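Local coordinates for axin interactor, dorsalization associated protein (Danio rerio, PDB 2QZQ) that acts as a ventralizing factor in the embryo by binding axin, disrupting its homodimers and so inhibiting axin-mediated JNK activation, at residues M13-G24 and L142-K152. Numbering follows the deposited sequence.
Sequences MTLLTLTIEKIG and LYLHLNQTLHK
Strands 15-24 and 144-151 run antiparallel, their axes 4.6 Å apart at the closest, with paired backbone hydrogen bonds at Leu-15/His-151, Thr-17/Thr-149 and Thr-19/Asn-147. The register then slips by one residue at a classic beta bulge. There Glu-21 N and Lys-22 N both face His-145 O, the first at 3.0 Å, the second in a weak bond. Beyond it, His-145 N donates to Lys-22 O and Gly-24 N to Tyr-143 O.

On the face that carries Thr-17, Thr-19, His-145 and His-151, His-151 points NE2 at Thr-17 OG1, 2.8 Å away and only 5° out of the ring plane. The threonine OG1 lies beside its own backbone N (chi1 -52°), and the same hydroxyl also bonds Glu-72 OE1, which leaves it held between the ring N-H and the carboxylate. Replacing His-151 by an alanine takes away the ring and its N-H, and would probably leave Thr-17 OG1 without that donor and less firmly fixed. One water bridges Thr-19 OG1, Asn-147 O and Thr-149 OG1; Thr-19 OG1 also bonds Asp-70 OD1. Near the bulge, Lys-22 lays CE over the centre of the His-145 ring in a CH-pi contact, 3.8 Å from CE to the ring centroid. The lysine also makes a cation-pi contact with Tyr-64.

The opposite face, with Leu-16, Leu-18, Ile-20, Ile-23, Leu-144, Leu-146 and Leu-150, is largely apolar. Leu-16 CD1 meets Leu-150 CD1 at 3.8 Å. Ile-20 and Leu-146 lie side by side, CG1 to CD2 3.9 Å. Leu-18, Leu-144 and Leu-146 reach Phe-88 of strand 85-94. Gln-148 lies along Leu-18, and its NE2 bonds Glu-112 O.

This pairing joins the first and last strands of the C2-type, C-terminal beta-sandwich domain of Aida.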
HETATM    1  N   MSE A  13      -0.380  -0.933 -23.845  1.00 26.74           N
HETATM    2  CA  MSE A  13      -0.588  -1.382 -22.459  1.00 27.41           C
HETATM    3  C   MSE A  13      -0.237  -0.260 -21.480  1.00 26.60           C
HETATM    4  O   MSE A  13       0.405   0.731 -21.841  1.00 27.13           O
HETATM    5  CB  MSE A  13       0.243  -2.638 -22.141  1.00 28.52           C
HETATM    6  CG  MSE A  13       0.137  -3.775 -23.118  1.00 30.47           C
HETATM    7 SE   MSE A  13      -1.534  -4.746 -23.076  1.00 41.41          SE
HETATM    8  CE  MSE A  13      -1.323  -5.877 -24.762  1.00 33.71           C
ATOM      9  N   THR A  14      -0.655  -0.427 -20.232  1.00 25.78           N
ATOM     10  CA  THR A  14      -0.587   0.669 -19.258  1.00 24.88           C
ATOM     11  C   THR A  14       0.138   0.211 -17.991  1.00 23.88           C
ATOM     12  O   THR A  14      -0.099  -0.886 -17.512  1.00 23.45           O
ATOM     13  CB  THR A  14      -2.002   1.154 -18.866  1.00 24.90           C
ATOM     14  OG1 THR A  14      -2.801   1.347 -20.054  1.00 24.92           O
ATOM     15  CG2 THR A  14      -1.908   2.452 -18.077  1.00 23.50           C
ATOM     16  N   LEU A  15       1.017   1.066 -17.481  1.00 23.91           N
ATOM     17  CA  LEU A  15       1.740   0.796 -16.231  1.00 23.94           C
ATOM     18  C   LEU A  15       1.353   1.808 -15.172  1.00 23.76           C
ATOM     19  O   LEU A  15       1.171   3.005 -15.455  1.00 24.33           O
ATOM     20  CB  LEU A  15       3.262   0.809 -16.446  1.00 23.60           C
ATOM     21  CG  LEU A  15       3.875  -0.349 -17.232  1.00 24.24           C
ATOM     22  CD1 LEU A  15       5.333   0.011 -17.594  1.00 24.57           C
ATOM     23  CD2 LEU A  15       3.788  -1.712 -16.500  1.00 21.79           C
ATOM     24  N   LEU A  16       1.232   1.319 -13.938  1.00 23.38           N
ATOM     25  CA  LEU A  16       0.771   2.154 -12.852  1.00 22.07           C
ATOM     26  C   LEU A  16       1.901   2.414 -11.871  1.00 21.78           C
ATOM     27  O   LEU A  16       2.618   1.486 -11.485  1.00 21.27           O
ATOM     28  CB  LEU A  16      -0.429   1.491 -12.152  1.00 22.38           C
ATOM     29  CG  LEU A  16      -0.984   2.123 -10.857  1.00 21.97           C
ATOM     30  CD1 LEU A  16      -1.632   3.473 -11.105  1.00 23.43           C
ATOM     31  CD2 LEU A  16      -1.939   1.170 -10.169  1.00 21.08           C
ATOM     32  N   THR A  17       2.077   3.693 -11.549  1.00 21.62           N
ATOM     33  CA  THR A  17       2.889   4.147 -10.432  1.00 22.32           C
ATOM     34  C   THR A  17       1.984   4.644  -9.319  1.00 21.87           C
ATOM     35  O   THR A  17       1.091   5.471  -9.547  1.00 22.20           O
ATOM     36  CB  THR A  17       3.846   5.275 -10.827  1.00 22.19           C
ATOM     37  OG1 THR A  17       4.587   4.858 -11.986  1.00 22.72           O
ATOM     38  CG2 THR A  17       4.854   5.596  -9.650  1.00 23.05           C
ATOM     39  N   LEU A  18       2.204   4.120  -8.116  1.00 21.81           N
ATOM     40  CA  LEU A  18       1.515   4.654  -6.942  1.00 21.25           C
ATOM     41  C   LEU A  18       2.507   5.376  -6.066  1.00 21.36           C
ATOM     42  O   LEU A  18       3.471   4.752  -5.568  1.00 22.18           O
ATOM     43  CB  LEU A  18       0.831   3.535  -6.158  1.00 21.32           C
ATOM     44  CG  LEU A  18      -0.252   2.771  -6.911  1.00 21.86           C
ATOM     45  CD1 LEU A  18      -0.673   1.511  -6.157  1.00 22.16           C
ATOM     46  CD2 LEU A  18      -1.429   3.679  -7.228  1.00 22.19           C
ATOM     47  N   THR A  19       2.308   6.684  -5.903  1.00 20.74           N
ATOM     48  CA  THR A  19       3.124   7.467  -4.998  1.00 20.83           C
ATOM     49  C   THR A  19       2.496   7.346  -3.627  1.00 19.46           C
ATOM     50  O   THR A  19       1.348   7.706  -3.436  1.00 18.22           O
ATOM     51  CB  THR A  19       3.127   8.965  -5.400  1.00 21.39           C
ATOM     52  OG1 THR A  19       3.563   9.084  -6.762  1.00 23.08           O
ATOM     53  CG2 THR A  19       4.047   9.800  -4.483  1.00 21.75           C
ATOM     54  N   ILE A  20       3.251   6.839  -2.667  1.00 19.34           N
ATOM     55  CA  ILE A  20       2.753   6.792  -1.303  1.00 18.41           C
ATOM     56  C   ILE A  20       3.211   8.090  -0.696  1.00 19.45           C
ATOM     57  O   ILE A  20       4.420   8.312  -0.481  1.00 19.39           O
ATOM     58  CB  ILE A  20       3.322   5.587  -0.506  1.00 18.64           C
ATOM     59  CG1 ILE A  20       2.958   4.249  -1.173  1.00 19.17           C
ATOM     60  CG2 ILE A  20       2.895   5.663   0.964  1.00 17.17           C
ATOM     61  CD1 ILE A  20       3.696   3.040  -0.564  1.00 18.13           C
ATOM     62  N   GLU A  21       2.243   8.970  -0.450  1.00 18.77           N
ATOM     63  CA  GLU A  21       2.548  10.298   0.051  1.00 19.60           C
ATOM     64  C   GLU A  21       2.746  10.233   1.546  1.00 18.51           C
ATOM     65  O   GLU A  21       3.811  10.543   2.045  1.00 18.07           O
ATOM     66  CB  GLU A  21       1.451  11.293  -0.334  1.00 18.93           C
ATOM     67  CG  GLU A  21       1.301  11.363  -1.868  1.00 21.05           C
ATOM     68  CD  GLU A  21       0.209  12.312  -2.359  1.00 22.36           C
ATOM     69  OE1 GLU A  21      -0.720  12.629  -1.595  1.00 25.17           O
ATOM     70  OE2 GLU A  21       0.291  12.726  -3.539  1.00 26.61           O
ATOM     71  N   LYS A  22       1.704   9.823   2.257  1.00 17.65           N
ATOM     72  CA  LYS A  22       1.763   9.788   3.708  1.00 16.26           C
ATOM     73  C   LYS A  22       0.667   8.862   4.213  1.00 15.95           C
ATOM     74  O   LYS A  22      -0.244   8.517   3.464  1.00 14.51           O
ATOM     75  CB  LYS A  22       1.596  11.186   4.287  1.00 15.75           C
ATOM     76  CG  LYS A  22       0.199  11.759   4.188  1.00 14.86           C
ATOM     77  CD  LYS A  22       0.178  13.220   4.577  1.00 17.57           C
ATOM     78  CE  LYS A  22      -1.172  13.835   4.216  1.00 20.01           C
ATOM     79  NZ  LYS A  22      -1.281  15.237   4.691  1.00 22.14           N
ATOM     80  N   ILE A  23       0.785   8.462   5.475  1.00 14.67           N
ATOM     81  CA  ILE A  23      -0.257   7.699   6.127  1.00 13.87           C
ATOM     82  C   ILE A  23      -0.608   8.365   7.454  1.00 14.82           C
ATOM     83  O   ILE A  23       0.283   8.700   8.259  1.00 15.05           O
ATOM     84  CB  ILE A  23       0.109   6.185   6.278  1.00 13.91           C
ATOM     85  CG1 ILE A  23      -1.089   5.386   6.846  1.00 11.53           C
ATOM     86  CG2 ILE A  23       1.350   5.970   7.130  1.00 12.67           C
ATOM     87  CD1 ILE A  23      -0.803   3.858   6.925  1.00 12.19           C
ATOM     88  N   GLY A  24      -1.904   8.582   7.653  1.00 14.43           N
ATOM     89  CA  GLY A  24      -2.448   9.083   8.907  1.00 15.02           C
ATOM     90  C   GLY A  24      -2.718   7.941   9.864  1.00 15.59           C
ATOM     91  O   GLY A  24      -3.357   6.930   9.498  1.00 16.17           O
ATOM     92  N   LEU A 142      -8.003   9.899   9.247  1.00 17.08           N
ATOM     93  CA  LEU A 142      -6.600   9.542   9.122  1.00 16.51           C
ATOM     94  C   LEU A 142      -6.516   8.388   8.139  1.00 16.11           C
ATOM     95  O   LEU A 142      -6.943   7.251   8.443  1.00 16.78           O
ATOM     96  CB  LEU A 142      -6.031   9.139  10.504  1.00 15.24           C
ATOM     97  CG  LEU A 142      -6.009  10.288  11.510  1.00 17.32           C
ATOM     98  CD1 LEU A 142      -5.758   9.743  12.945  1.00 16.88           C
ATOM     99  CD2 LEU A 142      -4.950  11.336  11.109  1.00 17.87           C
ATOM    100  N   TYR A 143      -5.998   8.700   6.958  1.00 15.49           N
ATOM    101  CA  TYR A 143      -6.038   7.819   5.787  1.00 14.95           C
ATOM    102  C   TYR A 143      -4.655   7.558   5.227  1.00 14.56           C
ATOM    103  O   TYR A 143      -3.691   8.255   5.550  1.00 15.22           O
ATOM    104  CB  TYR A 143      -6.851   8.503   4.671  1.00 15.04           C
ATOM    105  CG  TYR A 143      -8.316   8.749   4.989  1.00 16.41           C
ATOM    106  CD1 TYR A 143      -9.234   7.705   4.908  1.00 15.10           C
ATOM    107  CD2 TYR A 143      -8.785  10.031   5.293  1.00 14.21           C
ATOM    108  CE1 TYR A 143     -10.573   7.900   5.166  1.00 19.76           C
ATOM    109  CE2 TYR A 143     -10.134  10.248   5.571  1.00 17.52           C
ATOM    110  CZ  TYR A 143     -11.021   9.170   5.498  1.00 18.33           C
ATOM    111  OH  TYR A 143     -12.354   9.333   5.732  1.00 18.42           O
ATOM    112  N   LEU A 144      -4.566   6.586   4.341  1.00 14.28           N
ATOM    113  CA  LEU A 144      -3.415   6.463   3.449  1.00 14.65           C
ATOM    114  C   LEU A 144      -3.654   7.368   2.230  1.00 15.46           C
ATOM    115  O   LEU A 144      -4.674   7.241   1.552  1.00 15.45           O
ATOM    116  CB  LEU A 144      -3.240   5.004   3.010  1.00 13.79           C
ATOM    117  CG  LEU A 144      -2.119   4.682   2.023  1.00 15.68           C
ATOM    118  CD1 LEU A 144      -0.708   4.909   2.649  1.00 14.44           C
ATOM    119  CD2 LEU A 144      -2.282   3.266   1.479  1.00 15.67           C
ATOM    120  N   HIS A 145      -2.704   8.267   1.963  1.00 14.44           N
ATOM    121  CA  HIS A 145      -2.817   9.228   0.848  1.00 15.51           C
ATOM    122  C   HIS A 145      -1.880   8.792  -0.242  1.00 15.32           C
ATOM    123  O   HIS A 145      -0.662   8.686  -0.008  1.00 15.42           O
ATOM    124  CB  HIS A 145      -2.385  10.616   1.287  1.00 15.28           C
ATOM    125  CG  HIS A 145      -3.349  11.298   2.202  1.00 16.65           C
ATOM    126  ND1 HIS A 145      -3.534  10.921   3.516  1.00 18.36           N
ATOM    127  CD2 HIS A 145      -4.166  12.354   1.998  1.00 15.76           C
ATOM    128  CE1 HIS A 145      -4.431  11.712   4.080  1.00 13.83           C
ATOM    129  NE2 HIS A 145      -4.822  12.593   3.180  1.00 20.75           N
ATOM    130  N   LEU A 146      -2.452   8.503  -1.418  1.00 15.47           N
ATOM    131  CA  LEU A 146      -1.699   8.100  -2.605  1.00 15.35           C
ATOM    132  C   LEU A 146      -1.928   9.055  -3.777  1.00 16.99           C
ATOM    133  O   LEU A 146      -2.929   9.796  -3.811  1.00 15.72           O
ATOM    134  CB  LEU A 146      -2.092   6.687  -3.081  1.00 16.86           C
ATOM    135  CG  LEU A 146      -2.167   5.530  -2.079  1.00 17.50           C
ATOM    136  CD1 LEU A 146      -2.772   4.289  -2.736  1.00 16.64           C
ATOM    137  CD2 LEU A 146      -0.784   5.265  -1.517  1.00 16.72           C
ATOM    138  N   ASN A 147      -0.990   9.026  -4.719  1.00 18.27           N
ATOM    139  CA  ASN A 147      -1.203   9.631  -6.055  1.00 20.70           C
ATOM    140  C   ASN A 147      -0.978   8.559  -7.096  1.00 21.33           C
ATOM    141  O   ASN A 147       0.044   7.859  -7.058  1.00 21.45           O
ATOM    142  CB  ASN A 147      -0.286  10.844  -6.296  1.00 21.04           C
ATOM    143  CG  ASN A 147      -0.669  11.630  -7.552  1.00 22.43           C
ATOM    144  OD1 ASN A 147      -1.818  11.956  -7.744  1.00 20.98           O
ATOM    145  ND2 ASN A 147       0.304  11.911  -8.410  1.00 26.06           N
ATOM    146  N   GLN A 148      -1.948   8.401  -8.010  1.00 21.73           N
ATOM    147  CA  GLN A 148      -1.850   7.411  -9.088  1.00 22.40           C
ATOM    148  C   GLN A 148      -1.449   8.091 -10.400  1.00 23.96           C
ATOM    149  O   GLN A 148      -1.993   9.141 -10.754  1.00 23.37           O
ATOM    150  CB  GLN A 148      -3.178   6.664  -9.317  1.00 22.00           C
ATOM    151  CG  GLN A 148      -3.927   6.271  -8.057  1.00 20.28           C
ATOM    152  CD  GLN A 148      -4.983   5.226  -8.326  1.00 20.71           C
ATOM    153  OE1 GLN A 148      -4.752   4.270  -9.073  1.00 20.32           O
ATOM    154  NE2 GLN A 148      -6.158   5.397  -7.718  1.00 19.34           N
ATOM    155  N   THR A 149      -0.482   7.494 -11.086  1.00 25.11           N
ATOM    156  CA  THR A 149      -0.070   7.943 -12.412  1.00 26.31           C
ATOM    157  C   THR A 149      -0.119   6.746 -13.328  1.00 27.08           C
ATOM    158  O   THR A 149       0.496   5.698 -13.056  1.00 26.25           O
ATOM    159  CB  THR A 149       1.364   8.513 -12.454  1.00 26.27           C
ATOM    160  OG1 THR A 149       1.541   9.465 -11.406  1.00 26.33           O
ATOM    161  CG2 THR A 149       1.634   9.189 -13.816  1.00 27.08           C
ATOM    162  N   LEU A 150      -0.830   6.924 -14.440  1.00 27.97           N
ATOM    163  CA  LEU A 150      -0.965   5.883 -15.433  1.00 28.94           C
ATOM    164  C   LEU A 150      -0.085   6.230 -16.635  1.00 29.54           C
ATOM    165  O   LEU A 150      -0.161   7.337 -17.182  1.00 30.78           O
ATOM    166  CB  LEU A 150      -2.442   5.673 -15.793  1.00 29.13           C
ATOM    167  CG  LEU A 150      -3.292   4.880 -14.776  1.00 28.54           C
ATOM    168  CD1 LEU A 150      -3.607   5.673 -13.516  1.00 29.74           C
ATOM    169  CD2 LEU A 150      -4.581   4.389 -15.424  1.00 30.67           C
ATOM    170  N   HIS A 151       0.798   5.303 -16.978  1.00 29.43           N
ATOM    171  CA  HIS A 151       1.798   5.514 -18.014  1.00 30.24           C
ATOM    172  C   HIS A 151       1.402   4.823 -19.305  1.00 30.73           C
ATOM    173  O   HIS A 151       1.298   3.587 -19.367  1.00 29.56           O
ATOM    174  CB  HIS A 151       3.188   5.045 -17.562  1.00 29.54           C
ATOM    175  CG  HIS A 151       3.695   5.759 -16.351  1.00 28.80           C
ATOM    176  ND1 HIS A 151       3.956   7.113 -16.333  1.00 28.57           N
ATOM    177  CD2 HIS A 151       3.983   5.303 -15.106  1.00 29.06           C
ATOM    178  CE1 HIS A 151       4.388   7.460 -15.132  1.00 29.64           C
ATOM    179  NE2 HIS A 151       4.408   6.380 -14.368  1.00 28.18           N
ATOM    180  N   LYS A 152       1.136   5.681 -20.291  1.00 32.52           N
ATOM    181  CA  LYS A 152       0.807   5.367 -21.694  1.00 34.77           C
ATOM    182  C   LYS A 152      -0.460   4.560 -21.887  1.00 35.57           C
ATOM    183  O   LYS A 152      -1.581   5.090 -21.686  1.00 36.38           O
ATOM    184  CB  LYS A 152       2.046   4.837 -22.452  1.00 35.33           C
ATOM    185  CG  LYS A 152       1.769   3.834 -23.532  1.00 36.56           C
ATOM    186  CD  LYS A 152       3.054   3.502 -24.245  1.00 42.64           C
ATOM    187  CE  LYS A 152       3.565   2.111 -23.896  1.00 44.32           C
ATOM    188  NZ  LYS A 152       4.667   1.722 -24.835  1.00 46.65           N
TER
HETATM  189  O   HOH W   1       2.235   8.457  -9.024  1.00 27.13           O
HETATM  190  O   HOH W   2      -3.537  12.075  -2.050  1.00 29.69           O
HETATM  191  O   HOH W   3      -5.560   5.718  10.614  1.00 15.08           O